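Local coordinates for protein adenine phosphoribosyltransferase, putative (Trypanosoma brucei brucei, PDB 5VN4) that probably converts adenine and 5-phospho-alpha-D-ribose 1-diphosphate into AMP and diphosphate, a one-step purine salvage reaction, and works as a homodimer, at residues A[29-32]-A[33-37]; A[216-219]-A[220-223]. All coordinates share one frame; numbering follows the deposited sequence.

How the contacts relate
Contacts 1 and 2 are both local and partly buried, their centres about 8 Å apart. Contact 1 lies on the last part of helix 26-34 and just beyond, with an aromatic pair packed into the fold and lysines on the outer side. Contact 2 is a pair of tight turns with no regular helix or strand, in the loop between strands 208-213 and 233-235, mostly polar. Residues 33-37 and 216-223 meet: Trp37 NE1 lies 2.7 Å from Ser218 O and Trp37 O 2.7 Å from Gly223 N, both probable hydrogen bonds. Asn221 reaches back to the carbonyl of Glu32. The two form one patch near the adenine site, apolar at the rings and carbonyl-rich at contact 2.

Contact 1. Residues A[29-32]-A[33-37]; sequences KKFE and KVYKW
Phe31 and Tyr35 lie side by side along the last part of helix 26-34 and just beyond it, both pointing the same way, and touch where Phe31 CD1 comes 3.7 Å from Tyr35 CD2. Their planes are inclined at 31° and their centroids stand 5.9 Å apart, so one ring flanks the other without stacking on it. Both are buried: Phe31 packs on Val62 and Ile66 of helix 60-75, and both rings meet Ile56 and Val212.

The carbonyl of Phe31 takes two bonds. Tyr35 N approaches it at 2.8 Å almost head-on to the carbonyl oxygen, while Val34 N comes from above the carbonyl plane.

On the outer side, Lys33 runs back along the helix, extended until its last torsion turns (chi4 56°) and brings NZ over the carbonyl of Lys29. The bond from Lys33 NZ to Lys29 O, 3.2 Å long, arrives well above the carbonyl plane. A water accepts from Lys33 NZ and donates to Glu32 OE1, bridging opposite charges that do not meet directly. A second water donates to Tyr35 O and to Glu32 O, which also accepts from Asn221 ND2, and takes a bond from Lys36 NZ, 2.8 Å away.

The chemistry is thus divided: carbonyls of the last turns are met by a lysine, water, an asparagine amide and backbone N-H groups, whereas the contact between the two rings is apolar. The side chain of Tyr35 is about 4 Å from that of the adenine-binding Ala51, and probably helps to shape that part of the pocket.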
# COMPACT_ATOMS: atom_id res chain seq x y z
N LYS A 29 8.16 -6.46 -22.04
CA LYS A 29 8.90 -5.39 -22.70
C LYS A 29 8.60 -4.03 -22.07
O LYS A 29 9.50 -3.18 -21.97
CB LYS A 29 8.59 -5.39 -24.20
CG LYS A 29 8.93 -6.69 -24.90
CD LYS A 29 10.43 -6.94 -25.00
CE LYS A 29 10.72 -8.20 -25.83
NZ LYS A 29 12.17 -8.50 -26.00
N LYS A 30 7.35 -3.80 -21.66
CA LYS A 30 7.04 -2.55 -20.96
C LYS A 30 7.77 -2.45 -19.63
O LYS A 30 8.30 -1.38 -19.29
CB LYS A 30 5.52 -2.43 -20.76
CG LYS A 30 4.75 -2.21 -22.05
CD LYS A 30 3.26 -2.05 -21.80
CE LYS A 30 2.53 -1.71 -23.08
NZ LYS A 30 2.70 -2.78 -24.10
N PHE A 31 7.80 -3.53 -18.85
CA PHE A 31 8.57 -3.55 -17.60
C PHE A 31 10.04 -3.25 -17.87
O PHE A 31 10.69 -2.55 -17.08
CB PHE A 31 8.47 -4.91 -16.93
CG PHE A 31 7.32 -5.07 -15.96
CD1 PHE A 31 7.41 -4.57 -14.66
CD2 PHE A 31 6.17 -5.76 -16.32
CE1 PHE A 31 6.35 -4.74 -13.75
CE2 PHE A 31 5.13 -5.94 -15.42
CZ PHE A 31 5.23 -5.43 -14.13
N GLU A 32 10.59 -3.79 -18.96
CA GLU A 32 12.01 -3.62 -19.23
C GLU A 32 12.38 -2.16 -19.44
O GLU A 32 13.53 -1.78 -19.20
CB GLU A 32 12.42 -4.45 -20.45
CG GLU A 32 12.51 -5.93 -20.15
CD GLU A 32 12.73 -6.79 -21.38
OE1 GLU A 32 12.78 -6.23 -22.50
OE2 GLU A 32 12.85 -8.03 -21.23
N LYS A 33 11.43 -1.33 -19.87
CA LYS A 33 11.72 0.08 -20.09
C LYS A 33 11.54 0.94 -18.84
O LYS A 33 11.98 2.09 -18.84
CB LYS A 33 10.88 0.61 -21.25
CG LYS A 33 11.20 -0.10 -22.55
CD LYS A 33 10.37 0.37 -23.72
CE LYS A 33 10.73 -0.43 -24.97
NZ LYS A 33 10.57 -1.90 -24.73
N VAL A 34 10.93 0.41 -17.78
CA VAL A 34 10.62 1.23 -16.62
C VAL A 34 11.26 0.73 -15.34
O VAL A 34 11.61 1.55 -14.48
CB VAL A 34 9.11 1.48 -16.44
CG1 VAL A 34 8.57 2.29 -17.61
CG2 VAL A 34 8.38 0.17 -16.30
N TYR A 35 11.44 -0.58 -15.18
CA TYR A 35 12.03 -1.08 -13.94
C TYR A 35 13.50 -0.67 -13.89
O TYR A 35 14.25 -0.90 -14.85
CB TYR A 35 11.88 -2.60 -13.84
CG TYR A 35 11.22 -3.14 -12.56
CD1 TYR A 35 11.35 -2.50 -11.33
CD2 TYR A 35 10.47 -4.31 -12.60
CE1 TYR A 35 10.75 -3.02 -10.18
CE2 TYR A 35 9.87 -4.83 -11.46
CZ TYR A 35 10.01 -4.18 -10.26
OH TYR A 35 9.39 -4.73 -9.15
N LYS A 36 13.89 0.00 -12.82
CA LYS A 36 15.28 0.36 -12.58
C LYS A 36 15.76 -0.30 -11.30
O LYS A 36 15.00 -0.51 -10.35
CB LYS A 36 15.45 1.88 -12.43
CG LYS A 36 14.88 2.70 -13.57
CD LYS A 36 15.54 2.36 -14.89
CE LYS A 36 14.90 3.13 -16.03
NZ LYS A 36 15.43 2.70 -17.35
N TRP A 37 17.05 -0.60 -11.28
CA TRP A 37 17.68 -1.09 -10.06
C TRP A 37 18.71 -0.09 -9.56
O TRP A 37 19.28 0.70 -10.33
CB TRP A 37 18.32 -2.47 -10.26
CG TRP A 37 19.44 -2.50 -11.27
CD1 TRP A 37 19.33 -2.76 -12.60
CD2 TRP A 37 20.83 -2.26 -11.02
NE1 TRP A 37 20.57 -2.70 -13.20
CE2 TRP A 37 21.51 -2.40 -12.25
CE3 TRP A 37 21.58 -1.95 -9.88
CZ2 TRP A 37 22.89 -2.24 -12.38
CZ3 TRP A 37 22.96 -1.79 -10.00
CH2 TRP A 37 23.59 -1.93 -11.24
O HOH W 1 14.15 0.23 -17.32
O HOH W 2 12.60 -3.52 -23.74

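Contact 2. Residues A[216-219]-A[220-223]; sequences VLSD and ENCG
The side-chain amide of Asn221 reaches back five residues to a main-chain carbonyl: Asn221 ND2 donates to Val216 O across 3.0 Å. The bond is fairly straight (163° at the hydrogen), lies close to the plane of the amide, and meets the carbonyl tilted only 17° from its own plane. Asn221 CG stands anti to its carbonyl carbon (chi1 -77°), which swings the amide back over the start of the loop. Asn221 ND2 also donates to Glu32 O of helix 26-34, so two backbone acceptors hold the amide and fix its rotation.

Nearer the bend, Asn221 N bonds to Ser218 O at 2.9 Å, arriving above the carbonyl plane. Ser218 OG sits over the face of the amide, 3.3 Å from Asn221 CG. The Glu220 chain bends at chi2 and folds its carboxylate back against Ser218, with CD 3.2 Å from Ser218 OG, though the angles are poor for hydrogen bonding and a crystal neighbour may influence this pose. A water donates to Asp219 O at 2.6 Å and accepts from Cys222 N, bridging the two across the turn.

Asp219 turns its carboxylate to Arg49, forming a salt bridge.

Leu217 is the centre of an inverse gamma turn, whose own Ser218 N to Val216 O bond is weak; a type I beta turn, Ser218 to Asn221, begins on its last residue. These two turns, stapled by an asparagine amide, form a compact loop in this type I phosphoribosyltransferase that holds the adenine-binding Arg49 through the salt bridge and a bond to Leu217 O.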
# COMPACT_ATOMS: atom_id res chain seq x y z
N VAL A 216 15.12 -8.53 -15.97
CA VAL A 216 14.74 -7.13 -16.11
C VAL A 216 15.78 -6.20 -15.50
O VAL A 216 15.81 -5.01 -15.84
CB VAL A 216 13.33 -6.90 -15.52
CG1 VAL A 216 13.39 -6.66 -14.01
CG2 VAL A 216 12.63 -5.75 -16.22
N LEU A 217 16.64 -6.71 -14.63
CA LEU A 217 17.63 -5.90 -13.92
C LEU A 217 18.97 -5.90 -14.66
O LEU A 217 20.03 -6.26 -14.14
CB LEU A 217 17.78 -6.40 -12.48
CG LEU A 217 16.48 -6.48 -11.68
CD1 LEU A 217 16.73 -6.96 -10.26
CD2 LEU A 217 15.75 -5.14 -11.67
N SER A 218 18.91 -5.44 -15.90
CA SER A 218 20.04 -5.44 -16.82
C SER A 218 20.97 -4.27 -16.53
O SER A 218 20.61 -3.30 -15.86
CB SER A 218 19.52 -5.32 -18.24
OG SER A 218 18.74 -4.14 -18.36
N ASP A 219 22.18 -4.35 -17.08
CA ASP A 219 23.16 -3.29 -16.88
C ASP A 219 22.62 -1.94 -17.33
O ASP A 219 22.88 -0.91 -16.69
CB ASP A 219 24.45 -3.61 -17.64
CG ASP A 219 25.23 -4.73 -17.01
OD1 ASP A 219 24.86 -5.16 -15.90
OD2 ASP A 219 26.21 -5.19 -17.63
N GLU A 220 21.87 -1.92 -18.43
CA GLU A 220 21.37 -0.66 -18.97
C GLU A 220 20.21 -0.09 -18.16
O GLU A 220 19.74 1.00 -18.49
CB GLU A 220 20.95 -0.83 -20.43
CG GLU A 220 19.80 -1.79 -20.65
CD GLU A 220 20.25 -3.21 -20.98
OE1 GLU A 220 19.49 -3.94 -21.65
OE2 GLU A 220 21.37 -3.59 -20.56
N ASN A 221 19.74 -0.80 -17.13
CA ASN A 221 18.58 -0.39 -16.34
C ASN A 221 18.95 0.09 -14.94
O ASN A 221 18.10 0.08 -14.05
CB ASN A 221 17.54 -1.51 -16.28
CG ASN A 221 16.75 -1.63 -17.56
OD1 ASN A 221 16.86 -0.79 -18.45
ND2 ASN A 221 15.92 -2.66 -17.65
N CYS A 222 20.19 0.51 -14.73
CA CYS A 222 20.56 1.07 -13.44
C CYS A 222 19.98 2.47 -13.29
O CYS A 222 20.13 3.31 -14.18
CB CYS A 222 22.08 1.13 -13.31
SG CYS A 222 22.64 1.68 -11.68
N GLY A 223 19.34 2.72 -12.15
CA GLY A 223 18.78 4.01 -11.86
C GLY A 223 19.67 4.95 -11.07
O GLY A 223 19.26 6.09 -10.82
O HOH W 3 22.36 1.64 -16.73